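Local coordinates for Lysine/ornithine decarboxylase (Selenomonas ruminantium, PDB 5GJO), which decarboxylates L-lysine to cadaverine and L-ornithine to putrescine with similar efficiency, using pyridoxal 5'-phosphate as cofactor and working as a homodimer, at residues Val47-Ala50 / Met51-Pro55; Pro222-Cys226 / Lys227-Val231; Thr255-Gly258 / Arg259-Gly263; Gly351-Thr354 / Ser355-Ala358. The protein carries 2 engineered substitutions. All blocks are in the same frame, centred on the assembly; numbering follows the deposited sequence.

Interaction 1 of 4, residues Val47-Ala50 / Met51-Pro55. With PLP (pyridoxal-5'-phosphate), chain H.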
loop_
_atom_site.group_PDB
_atom_site.type_symbol
_atom_site.label_atom_id
_atom_site.label_comp_id
_atom_site.label_asym_id
_atom_site.label_seq_id
_atom_site.Cartn_x
_atom_site.Cartn_y
_atom_site.Cartn_z
ATOM N N VAL A 47 20.774 -19.565 -7.538
ATOM C CA VAL A 47 19.832 -18.462 -7.258
ATOM C C VAL A 47 18.431 -18.649 -7.852
ATOM O O VAL A 47 18.237 -18.824 -9.079
ATOM C CB VAL A 47 20.426 -17.157 -7.778
ATOM C CG1 VAL A 47 19.486 -15.991 -7.521
ATOM C CG2 VAL A 47 21.749 -16.886 -7.136
ATOM N N PHE A 48 17.416 -18.604 -7.007
ATOM C CA PHE A 48 16.023 -18.395 -7.362
ATOM C C PHE A 48 15.647 -16.969 -6.909
ATOM O O PHE A 48 15.369 -16.724 -5.726
ATOM C CB PHE A 48 15.053 -19.349 -6.623
ATOM C CG PHE A 48 15.045 -20.763 -7.147
ATOM C CD1 PHE A 48 16.034 -21.636 -6.819
ATOM C CD2 PHE A 48 14.076 -21.184 -8.005
ATOM C CE1 PHE A 48 16.028 -22.960 -7.308
ATOM C CE2 PHE A 48 14.029 -22.491 -8.526
ATOM C CZ PHE A 48 15.021 -23.395 -8.170
ATOM N N TYR A 49 15.659 -16.027 -7.818
ATOM C CA TYR A 49 15.407 -14.620 -7.460
ATOM C C TYR A 49 14.001 -14.439 -6.992
ATOM O O TYR A 49 13.032 -14.800 -7.679
ATOM C CB TYR A 49 15.676 -13.687 -8.649
ATOM C CG TYR A 49 15.218 -12.238 -8.415
ATOM C CD1 TYR A 49 15.684 -11.526 -7.308
ATOM C CD2 TYR A 49 14.290 -11.651 -9.201
ATOM C CE1 TYR A 49 15.205 -10.251 -7.022
ATOM C CE2 TYR A 49 13.861 -10.329 -8.993
ATOM C CZ TYR A 49 14.340 -9.623 -7.909
ATOM O OH TYR A 49 13.889 -8.367 -7.532
ATOM N N ALA A 50 13.873 -13.883 -5.800
ATOM C CA ALA A 50 12.583 -13.594 -5.165
ATOM C C ALA A 50 12.020 -12.285 -5.701
ATOM O O ALA A 50 12.223 -11.215 -5.219
ATOM C CB ALA A 50 12.625 -13.673 -3.595
ATOM N N MET A 51 11.343 -12.413 -6.840
ATOM C CA MET A 51 10.846 -11.283 -7.588
ATOM C C MET A 51 9.834 -10.440 -6.891
ATOM O O MET A 51 9.659 -9.298 -7.294
ATOM C CB MET A 51 10.314 -11.739 -8.997
ATOM C CG MET A 51 9.177 -12.709 -8.877
ATOM S SD MET A 51 8.595 -13.177 -10.549
ATOM C CE MET A 51 7.780 -11.710 -11.038
ATOM N N LYS A 52 9.328 -10.907 -5.750
ATOM C CA LYS A 52 8.454 -10.115 -4.892
ATOM C C LYS A 52 9.161 -8.800 -4.486
ATOM O O LYS A 52 8.521 -7.804 -4.270
ATOM C CB LYS A 52 8.106 -10.899 -3.613
ATOM C CG LYS A 52 9.315 -11.503 -2.920
ATOM C CD LYS A 52 8.996 -12.328 -1.677
ATOM C CE LYS A 52 7.980 -13.428 -1.948
ATOM N NZ LYS A 52 8.505 -14.563 -2.739
ATOM N N ALA A 53 10.471 -8.829 -4.330
ATOM C CA ALA A 53 11.205 -7.599 -4.008
ATOM C C ALA A 53 11.157 -6.524 -5.101
ATOM O O ALA A 53 11.125 -5.356 -4.811
ATOM C CB ALA A 53 12.648 -7.912 -3.684
ATOM N N ASN A 54 11.310 -6.954 -6.344
ATOM C CA ASN A 54 11.297 -6.053 -7.473
ATOM C C ASN A 54 11.052 -6.771 -8.788
ATOM O O ASN A 54 11.921 -7.409 -9.300
ATOM C CB ASN A 54 12.567 -5.230 -7.538
ATOM C CG ASN A 54 12.495 -4.155 -8.598
ATOM O OD1 ASN A 54 12.008 -4.383 -9.676
ATOM N ND2 ASN A 54 12.987 -2.988 -8.275
ATOM N N PRO A 55 9.870 -6.623 -9.366
ATOM C CA PRO A 55 9.548 -7.377 -10.581
ATOM C C PRO A 55 9.725 -6.610 -11.888
ATOM O O PRO A 55 9.061 -6.929 -12.837
ATOM C CB PRO A 55 8.078 -7.752 -10.388
ATOM C CG PRO A 55 7.525 -6.608 -9.659
ATOM C CD PRO A 55 8.640 -6.070 -8.768
HETATM N N1 PLP H . 11.917 -16.238 -0.651
HETATM C C2 PLP H . 10.819 -16.323 0.140
HETATM C C2A PLP H . 10.039 -17.609 0.206
HETATM C C3 PLP H . 10.384 -15.150 0.939
HETATM O O3 PLP H . 9.285 -15.211 1.741
HETATM C C4 PLP H . 11.190 -13.913 0.834
HETATM C C4A PLP H . 10.836 -12.693 1.592
HETATM O O4A PLP H . 9.688 -12.519 1.966
HETATM C C5 PLP H . 12.368 -13.951 -0.067
HETATM C C6 PLP H . 12.661 -15.124 -0.759
HETATM C C5A PLP H . 13.242 -12.730 -0.229
HETATM O O4P PLP H . 13.647 -12.260 1.054
HETATM P P PLP H . 14.769 -11.114 1.189
HETATM O O1P PLP H . 16.004 -11.740 0.586
HETATM O O2P PLP H . 14.860 -10.864 2.675
HETATM O O3P PLP H . 14.205 -9.958 0.395
#

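Interaction 2 of 4, residues Pro222-Cys226 / Lys227-Val231. Engineered in segment 222-226: Cys226 (natural residue Ala).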
loop_
_atom_site.group_PDB
_atom_site.type_symbol
_atom_site.label_atom_id
_atom_site.label_comp_id
_atom_site.label_asym_id
_atom_site.label_seq_id
_atom_site.Cartn_x
_atom_site.Cartn_y
_atom_site.Cartn_z
ATOM N N PRO A 222 21.060 -8.665 3.668
ATOM C CA PRO A 222 20.628 -7.316 3.963
ATOM C C PRO A 222 21.113 -6.286 2.997
ATOM O O PRO A 222 22.012 -6.512 2.212
ATOM C CB PRO A 222 21.155 -7.106 5.377
ATOM C CG PRO A 222 22.457 -7.803 5.329
ATOM C CD PRO A 222 22.029 -9.117 4.657
ATOM N N VAL A 223 20.470 -5.164 3.042
ATOM C CA VAL A 223 20.839 -3.975 2.198
ATOM C C VAL A 223 20.979 -2.742 3.146
ATOM O O VAL A 223 20.287 -2.663 4.193
ATOM C CB VAL A 223 19.633 -3.813 1.256
ATOM C CG1 VAL A 223 19.389 -2.403 0.700
ATOM C CG2 VAL A 223 19.651 -4.901 0.166
ATOM N N PRO A 224 21.800 -1.757 2.762
ATOM C CA PRO A 224 22.015 -0.543 3.534
ATOM C C PRO A 224 20.713 0.303 3.596
ATOM O O PRO A 224 19.951 0.409 2.625
ATOM C CB PRO A 224 23.084 0.252 2.767
ATOM C CG PRO A 224 23.426 -0.530 1.625
ATOM C CD PRO A 224 22.652 -1.809 1.559
ATOM N N ASP A 225 20.508 0.918 4.752
ATOM C CA ASP A 225 19.423 1.857 4.949
ATOM C C ASP A 225 20.021 3.258 5.231
ATOM O O ASP A 225 21.136 3.494 4.876
ATOM C CB ASP A 225 18.460 1.362 6.022
ATOM C CG ASP A 225 19.015 1.501 7.429
ATOM O OD1 ASP A 225 20.174 1.862 7.583
ATOM O OD2 ASP A 225 18.236 1.270 8.360
ATOM N N CYS A 226 19.257 4.182 5.795
ATOM C CA CYS A 226 19.780 5.560 6.017
ATOM C C CYS A 226 20.999 5.578 6.998
ATOM O O CYS A 226 21.757 6.524 6.958
ATOM C CB CYS A 226 18.684 6.449 6.571
ATOM S SG CYS A 226 18.153 5.967 8.190
ATOM N N LYS A 227 21.251 4.500 7.715
ATOM C CA LYS A 227 22.510 4.346 8.508
ATOM C C LYS A 227 23.526 3.365 7.962
ATOM O O LYS A 227 24.315 2.850 8.712
ATOM C CB LYS A 227 22.111 3.996 9.927
ATOM C CG LYS A 227 21.384 5.195 10.560
ATOM C CD LYS A 227 20.896 4.902 11.948
ATOM C CE LYS A 227 20.147 6.136 12.470
ATOM N NZ LYS A 227 18.938 5.736 13.253
ATOM N N GLY A 228 23.471 3.048 6.685
ATOM C CA GLY A 228 24.435 2.159 6.053
ATOM C C GLY A 228 24.065 0.711 6.359
ATOM O O GLY A 228 22.872 0.353 6.636
ATOM N N LEU A 229 25.064 -0.140 6.269
ATOM C CA LEU A 229 24.862 -1.609 6.496
ATOM C C LEU A 229 26.034 -2.041 7.364
ATOM O O LEU A 229 27.188 -1.878 6.934
ATOM C CB LEU A 229 24.868 -2.369 5.159
ATOM C CG LEU A 229 24.756 -3.931 5.284
ATOM C CD1 LEU A 229 23.537 -4.249 6.135
ATOM C CD2 LEU A 229 24.652 -4.595 3.935
ATOM N N ASN A 230 25.747 -2.534 8.571
ATOM C CA ASN A 230 26.744 -2.875 9.508
ATOM C C ASN A 230 27.259 -4.293 9.393
ATOM O O ASN A 230 27.986 -4.737 10.268
ATOM C CB ASN A 230 26.256 -2.549 10.927
ATOM C CG ASN A 230 25.140 -3.461 11.394
ATOM O OD1 ASN A 230 24.935 -4.548 10.848
ATOM N ND2 ASN A 230 24.353 -2.969 12.345
ATOM N N VAL A 231 26.957 -4.963 8.295
ATOM C CA VAL A 231 27.418 -6.334 7.986
ATOM C C VAL A 231 28.360 -6.261 6.803
ATOM O O VAL A 231 28.064 -5.584 5.849
ATOM C CB VAL A 231 26.160 -7.158 7.469
ATOM C CG1 VAL A 231 26.506 -8.406 6.695
ATOM C CG2 VAL A 231 25.273 -7.496 8.631
#

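Interaction 3 of 4, residues Thr255-Gly258 / Arg259-Gly263. With PLP (pyridoxal-5'-phosphate), chain H.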
loop_
_atom_site.group_PDB
_atom_site.type_symbol
_atom_site.label_atom_id
_atom_site.label_comp_id
_atom_site.label_asym_id
_atom_site.label_seq_id
_atom_site.Cartn_x
_atom_site.Cartn_y
_atom_site.Cartn_z
ATOM N N THR A 255 19.348 -20.736 -3.118
ATOM C CA THR A 255 19.002 -19.560 -2.301
ATOM C C THR A 255 17.938 -18.756 -2.995
ATOM O O THR A 255 17.842 -18.769 -4.210
ATOM C CB THR A 255 20.301 -18.747 -1.963
ATOM O OG1 THR A 255 19.956 -17.616 -1.098
ATOM C CG2 THR A 255 21.021 -18.282 -3.261
ATOM N N GLU A 256 17.191 -17.978 -2.238
ATOM C CA GLU A 256 16.066 -17.196 -2.687
ATOM C C GLU A 256 16.250 -15.714 -2.299
ATOM O O GLU A 256 15.391 -15.130 -1.624
ATOM C CB GLU A 256 14.701 -17.733 -2.137
ATOM C CG GLU A 256 14.384 -19.148 -2.565
ATOM C CD GLU A 256 13.035 -19.683 -2.079
ATOM O OE1 GLU A 256 12.240 -18.835 -1.619
ATOM O OE2 GLU A 256 12.784 -20.949 -2.187
ATOM N N PRO A 257 17.333 -15.070 -2.718
ATOM C CA PRO A 257 17.482 -13.650 -2.405
ATOM C C PRO A 257 16.422 -12.799 -3.112
ATOM O O PRO A 257 16.180 -12.957 -4.340
ATOM C CB PRO A 257 18.876 -13.307 -2.968
ATOM C CG PRO A 257 18.951 -14.259 -4.172
ATOM C CD PRO A 257 18.478 -15.537 -3.492
ATOM N N GLY A 258 15.780 -11.883 -2.364
ATOM C CA GLY A 258 14.926 -10.847 -2.915
ATOM C C GLY A 258 15.615 -9.469 -2.747
ATOM O O GLY A 258 16.164 -8.927 -3.701
ATOM N N ARG A 259 15.569 -8.937 -1.519
ATOM C CA ARG A 259 16.020 -7.558 -1.215
ATOM C C ARG A 259 17.368 -7.211 -1.802
ATOM O O ARG A 259 17.584 -6.119 -2.345
ATOM C CB ARG A 259 16.071 -7.356 0.314
ATOM C CG ARG A 259 16.165 -5.895 0.715
ATOM C CD ARG A 259 16.400 -5.834 2.217
ATOM N NE ARG A 259 15.276 -6.335 2.990
ATOM C CZ ARG A 259 14.159 -5.692 3.254
ATOM N NH1 ARG A 259 13.952 -4.447 2.851
ATOM N NH2 ARG A 259 13.240 -6.294 4.017
ATOM N N TYR A 260 18.282 -8.138 -1.661
ATOM C CA TYR A 260 19.673 -7.901 -1.994
ATOM C C TYR A 260 19.874 -7.616 -3.497
ATOM O O TYR A 260 20.711 -6.841 -3.857
ATOM C CB TYR A 260 20.560 -9.074 -1.508
ATOM C CG TYR A 260 21.888 -9.166 -2.217
ATOM C CD1 TYR A 260 22.979 -8.444 -1.802
ATOM C CD2 TYR A 260 22.010 -9.912 -3.364
ATOM C CE1 TYR A 260 24.178 -8.504 -2.494
ATOM C CE2 TYR A 260 23.203 -9.973 -4.061
ATOM C CZ TYR A 260 24.286 -9.271 -3.620
ATOM O OH TYR A 260 25.451 -9.329 -4.325
ATOM N N MET A 261 19.145 -8.320 -4.349
ATOM C CA MET A 261 19.480 -8.330 -5.766
ATOM C C MET A 261 19.345 -6.926 -6.374
ATOM O O MET A 261 20.225 -6.541 -7.137
ATOM C CB MET A 261 18.629 -9.351 -6.532
ATOM C CG MET A 261 19.195 -9.765 -7.878
ATOM S SD MET A 261 20.803 -10.562 -7.694
ATOM C CE MET A 261 20.389 -12.118 -6.907
ATOM N N CYS A 262 18.291 -6.177 -6.023
ATOM C CA CYS A 262 18.080 -4.856 -6.639
ATOM C C CYS A 262 18.130 -3.711 -5.658
ATOM O O CYS A 262 17.984 -2.576 -6.076
ATOM C CB CYS A 262 16.767 -4.820 -7.402
ATOM S SG CYS A 262 16.461 -6.239 -8.446
ATOM N N GLY A 263 18.230 -3.979 -4.340
ATOM C CA GLY A 263 18.078 -2.922 -3.382
ATOM C C GLY A 263 19.003 -1.763 -3.635
ATOM O O GLY A 263 18.581 -0.578 -3.617
HETATM N N1 PLP H . 11.917 -16.238 -0.651
HETATM C C2 PLP H . 10.819 -16.323 0.140
HETATM C C2A PLP H . 10.039 -17.609 0.206
HETATM C C3 PLP H . 10.384 -15.150 0.939
HETATM O O3 PLP H . 9.285 -15.211 1.741
HETATM C C4 PLP H . 11.190 -13.913 0.834
HETATM C C4A PLP H . 10.836 -12.693 1.592
HETATM O O4A PLP H . 9.688 -12.519 1.966
HETATM C C5 PLP H . 12.368 -13.951 -0.067
HETATM C C6 PLP H . 12.661 -15.124 -0.759
HETATM C C5A PLP H . 13.242 -12.730 -0.229
HETATM O O4P PLP H . 13.647 -12.260 1.054
HETATM P P PLP H . 14.769 -11.114 1.189
HETATM O O1P PLP H . 16.004 -11.740 0.586
HETATM O O2P PLP H . 14.860 -10.864 2.675
HETATM O O3P PLP H . 14.205 -9.958 0.395
HETATM O O HOH W 1 15.614 -6.640 -5.173
#

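Interaction 4 of 4, residues Gly351-Thr354 / Ser355-Ala358. With NA (sodium ion), chain P; PLP (pyridoxal-5'-phosphate), chain H.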
loop_
_atom_site.group_PDB
_atom_site.type_symbol
_atom_site.label_atom_id
_atom_site.label_comp_id
_atom_site.label_asym_id
_atom_site.label_seq_id
_atom_site.Cartn_x
_atom_site.Cartn_y
_atom_site.Cartn_z
ATOM N N GLY A 351 15.556 0.016 -4.233
ATOM C CA GLY A 351 15.211 -0.995 -5.146
ATOM C C GLY A 351 14.291 -2.096 -4.656
ATOM O O GLY A 351 13.749 -2.855 -5.517
ATOM N N SER A 352 14.128 -2.252 -3.355
ATOM C CA SER A 352 13.431 -3.440 -2.842
ATOM C C SER A 352 12.315 -3.169 -1.853
ATOM O O SER A 352 12.489 -2.390 -0.933
ATOM C CB SER A 352 14.388 -4.411 -2.178
ATOM O OG SER A 352 15.358 -4.800 -3.112
ATOM N N TYR A 353 11.151 -3.792 -2.092
ATOM C CA TYR A 353 9.997 -3.580 -1.197
ATOM C C TYR A 353 9.575 -2.091 -1.082
ATOM O O TYR A 353 9.282 -1.582 -0.015
ATOM C CB TYR A 353 10.170 -4.244 0.153
ATOM C CG TYR A 353 10.518 -5.735 0.021
ATOM C CD1 TYR A 353 9.583 -6.660 -0.435
ATOM C CD2 TYR A 353 11.777 -6.192 0.320
ATOM C CE1 TYR A 353 9.932 -7.974 -0.544
ATOM C CE2 TYR A 353 12.161 -7.525 0.211
ATOM C CZ TYR A 353 11.212 -8.436 -0.259
ATOM O OH TYR A 353 11.510 -9.788 -0.399
ATOM N N THR A 354 9.624 -1.437 -2.226
ATOM C CA THR A 354 9.279 -0.016 -2.335
ATOM C C THR A 354 8.169 0.084 -3.375
ATOM O O THR A 354 6.963 0.194 -2.989
ATOM C CB THR A 354 10.517 0.798 -2.745
ATOM O OG1 THR A 354 11.080 0.188 -3.905
ATOM C CG2 THR A 354 11.525 0.839 -1.559
ATOM N N SER A 355 8.513 0.051 -4.648
ATOM C CA SER A 355 7.537 0.195 -5.707
ATOM C C SER A 355 6.493 -0.935 -5.673
ATOM O O SER A 355 5.295 -0.722 -6.084
ATOM C CB SER A 355 8.156 0.274 -7.113
ATOM O OG SER A 355 8.910 -0.906 -7.269
ATOM N N VAL A 356 6.867 -2.105 -5.152
ATOM C CA VAL A 356 5.919 -3.212 -5.090
ATOM C C VAL A 356 4.812 -3.003 -4.134
ATOM O O VAL A 356 3.808 -3.696 -4.249
ATOM C CB VAL A 356 6.607 -4.575 -4.798
ATOM C CG1 VAL A 356 7.514 -4.879 -5.884
ATOM C CG2 VAL A 356 7.402 -4.567 -3.495
ATOM N N SER A 357 4.958 -2.114 -3.135
ATOM C CA SER A 357 3.832 -1.799 -2.235
ATOM C C SER A 357 3.286 -0.396 -2.459
ATOM O O SER A 357 2.538 0.149 -1.654
ATOM C CB SER A 357 4.143 -2.093 -0.766
ATOM O OG SER A 357 5.406 -1.453 -0.468
ATOM N N ALA A 358 3.619 0.217 -3.589
ATOM C CA ALA A 358 3.013 1.508 -3.978
ATOM C C ALA A 358 1.536 1.306 -4.369
ATOM O O ALA A 358 1.143 0.246 -4.797
ATOM C CB ALA A 358 3.717 2.114 -5.187
HETATM NA NA NA P . 1.002 1.318 0.317
HETATM N N1 PLP H . 11.917 -16.238 -0.651
HETATM C C2 PLP H . 10.819 -16.323 0.140
HETATM C C2A PLP H . 10.039 -17.609 0.206
HETATM C C3 PLP H . 10.384 -15.150 0.939
HETATM O O3 PLP H . 9.285 -15.211 1.741
HETATM C C4 PLP H . 11.190 -13.913 0.834
HETATM C C4A PLP H . 10.836 -12.693 1.592
HETATM O O4A PLP H . 9.688 -12.519 1.966
HETATM C C5 PLP H . 12.368 -13.951 -0.067
HETATM C C6 PLP H . 12.661 -15.124 -0.759
HETATM C C5A PLP H . 13.242 -12.730 -0.229
HETATM O O4P PLP H . 13.647 -12.260 1.054
HETATM P P PLP H . 14.769 -11.114 1.189
HETATM O O1P PLP H . 16.004 -11.740 0.586
HETATM O O2P PLP H . 14.860 -10.864 2.675
HETATM O O3P PLP H . 14.205 -9.958 0.395
HETATM O O HOH W 2 7.208 -2.328 1.560
HETATM O O HOH W 3 10.105 -2.713 -5.113
#

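Interaction 1 of 4, residues Val47-Ala50 / Met51-Pro55
Tyr49 and Asn54 meet where the chain leaves strand 45-50 and bends back past the tyrosine ring. The ring of Tyr49 lies along the bend because its CG stands anti to the backbone N (chi1 171°), which sends the phenol forward past the end of the strand. One face is turned to the backbone of Met51, whose N sits 3.8 Å above the ring plane, offset toward the rim; Met51 CB touches Tyr49 CE2 at 3.8 Å. The carbonyl of Asn54 comes instead to the ring edge, in plane, and Tyr49 OH donates to Asn54 O over 2.8 Å, tilted modestly from the carbonyl plane. A phenylalanine here could still pack against Met51 but would probably leave the buried carbonyl of Asn54 without its hydroxyl donor and the turn less firmly tied to the strand.

Inside the bend, Ala53 N donates to Ala50 O at 3.1 Å, fairly straight at 161°, and Ala50 itself is the centre of an inverse gamma turn. Its methyl presses on the cofactor, with Ala50 CB 3.2 Å from PLP C6. Lys52 CD lies 3.7 Å from PLP C4, and bends at chi3 and chi4 turn its NZ to a salt bridge with Asp71. No covalent link to the cofactor is present, although by similarity Lys52 is the residue that carries it. A strand whose C-terminal end delivers a lysine to PLP is characteristic of the TIM-barrel cofactor domain of class-II Orn/Lys/Arg decarboxylases.

Interaction 2 of 4, residues Pro222-Cys226 / Lys227-Val231
With chi1 at 75°, Asp225 places its CG between its own backbone N and carbonyl carbon, and the carboxylate folds back over the turn that follows. There Asp225 OD1 accepts the N-H of Lys227 at 2.9 Å, an Asx turn inside the beta turn; the donor comes from above the carboxylate plane, 50° out of it. Leu229 uses a different torsion: its CG is anti to the backbone N (chi1 176°), which extends the isobutyl group toward the prolines of the preceding arm.

These groups sit on a tight hairpin-like reversal, a type I beta turn from Asp225 to Gly228 in the loop between strand 214-216 and helix 233-247 of the barrel domain. Asp225 and Gly228 form a single antiparallel hydrogen-bonded bridge: Asp225 N donates to Gly228 O at 3.1 Å, and Gly228 N returns to Asp225 O at 3.0 Å. Gly228 has a positive phi, a backbone shape readily adopted without a side chain. Beside the bridge, Pro224 CA approaches Gly228 O at 3.3 Å in a CA-H...O contact.

Farther from the turn the contact becomes apolar. The side chains of Leu229 and Pro222 cross at about a right angle, Leu229 CD1 touching Pro222 CB at 3.8 Å, whereas Pro224 meets the leucine through its CB, at 4.0 Å from Leu229 CB. Pro222 also packs on Leu233 and Met236 of helix 233-247. At the turn, the engineered Cys226, an alanine in the natural protein, forms a disulfide with Cys303, the second engineered cysteine.

Interaction 3 of 4, residues Thr255-Gly258 / Arg259-Gly263
The phosphate-binding corner of the PLP site is built here, where the chain leaves barrel strand 252-255 and enters the short helix 259-263. Two successive backbone N-H groups grip the phosphate: Gly258 N donates to PLP O1P at 3.0 Å in a nearly straight bond (172°), and Arg259 N, at the start of the helix, donates to PLP O3P at 2.6 Å. A helix start facing an anion in this way would be expected to stabilise its charge. Gly258, with no CB, lets the chain pass close to PLP C5A. At the far end of the cofactor, Glu256 OE1 lies 2.8 Å from PLP N1.

Behind the phosphate, Gly258 O accepts hydrogen bonds from Met261 N, at 3.1 Å, and from a water that in turn accepts one from Cys262 N, bridging the first turn. Pro257 and Met261 lie side by side and point the same way, with Pro257 CG 3.8 Å from Met261 CE. The guanidinium group of Arg259 pairs with Asp300 and also reaches Ser183. Around this corner, helix 28-41 packs on Pro257, Tyr260 and Met261, while strand 45-50 adjoins Thr255, Pro257, Met261 and Cys262.

Interaction 4 of 4, residues Gly351-Thr354 / Ser355-Ala358
This is a local turn contact in the loop between strands 344-347 and 369-371, where a 3-10 turn at 355-356 comes two residues after Tyr353 of the PLP pocket and ends beside the second subunit. Tyr353 CG is anti to its carbonyl carbon (chi1 -53°), and the ring leads away from the turn to the cofactor. Tyr353 OH donates to PLP O3P at 2.8 Å, with the phosphate oxygen lying in plane at the ring edge. A phenylalanine in its place would keep the ring but would probably leave that oxygen one donor short and its own ring freer to shift.

At the other end of the residue, Val356 CG2 sits 3.6 Å from Tyr353 CA. The turn is closed by Ser357 N, which donates to Thr354 O at 3.1 Å. One water donates to Tyr353 O and lies 2.9 Å from Ser357 OG, hydrogen-bonded to both; Ser357 OG is also hydrogen-bonded to Ser295 OG. Another water accepts Thr354 N and Val356 N. Phe361 of the second subunit packs on Tyr353, Val356 and Ser357. Beyond the turn, Ser357 O binds a sodium ion at 2.8 Å, an ion also bound by Tyr299 OH of that subunit.

How the interactions relate
Along the chain the four interactions come in series, and the first three lie within the PLP-binding barrel domain. Interactions 1 and 3 lie at the C-terminal ends of neighbouring parallel strands, 45-50 and 252-255; their centres are 6 Å apart, and Ala50 N probably bonds to Pro257 O. Interaction 4, from the loop after strand 344-347, has its centre about 12 Å from that of interaction 1 and 13 Å from that of interaction 3, yet touches both: Asn54 ND2 reaches Gly351 O, and Arg259 O meets Ser352 OG. Three parts of the sequence converge on one cofactor. Interaction 2 lies farther out, about 20 Å from interaction 1 between centres, touching interaction 3 through Val223.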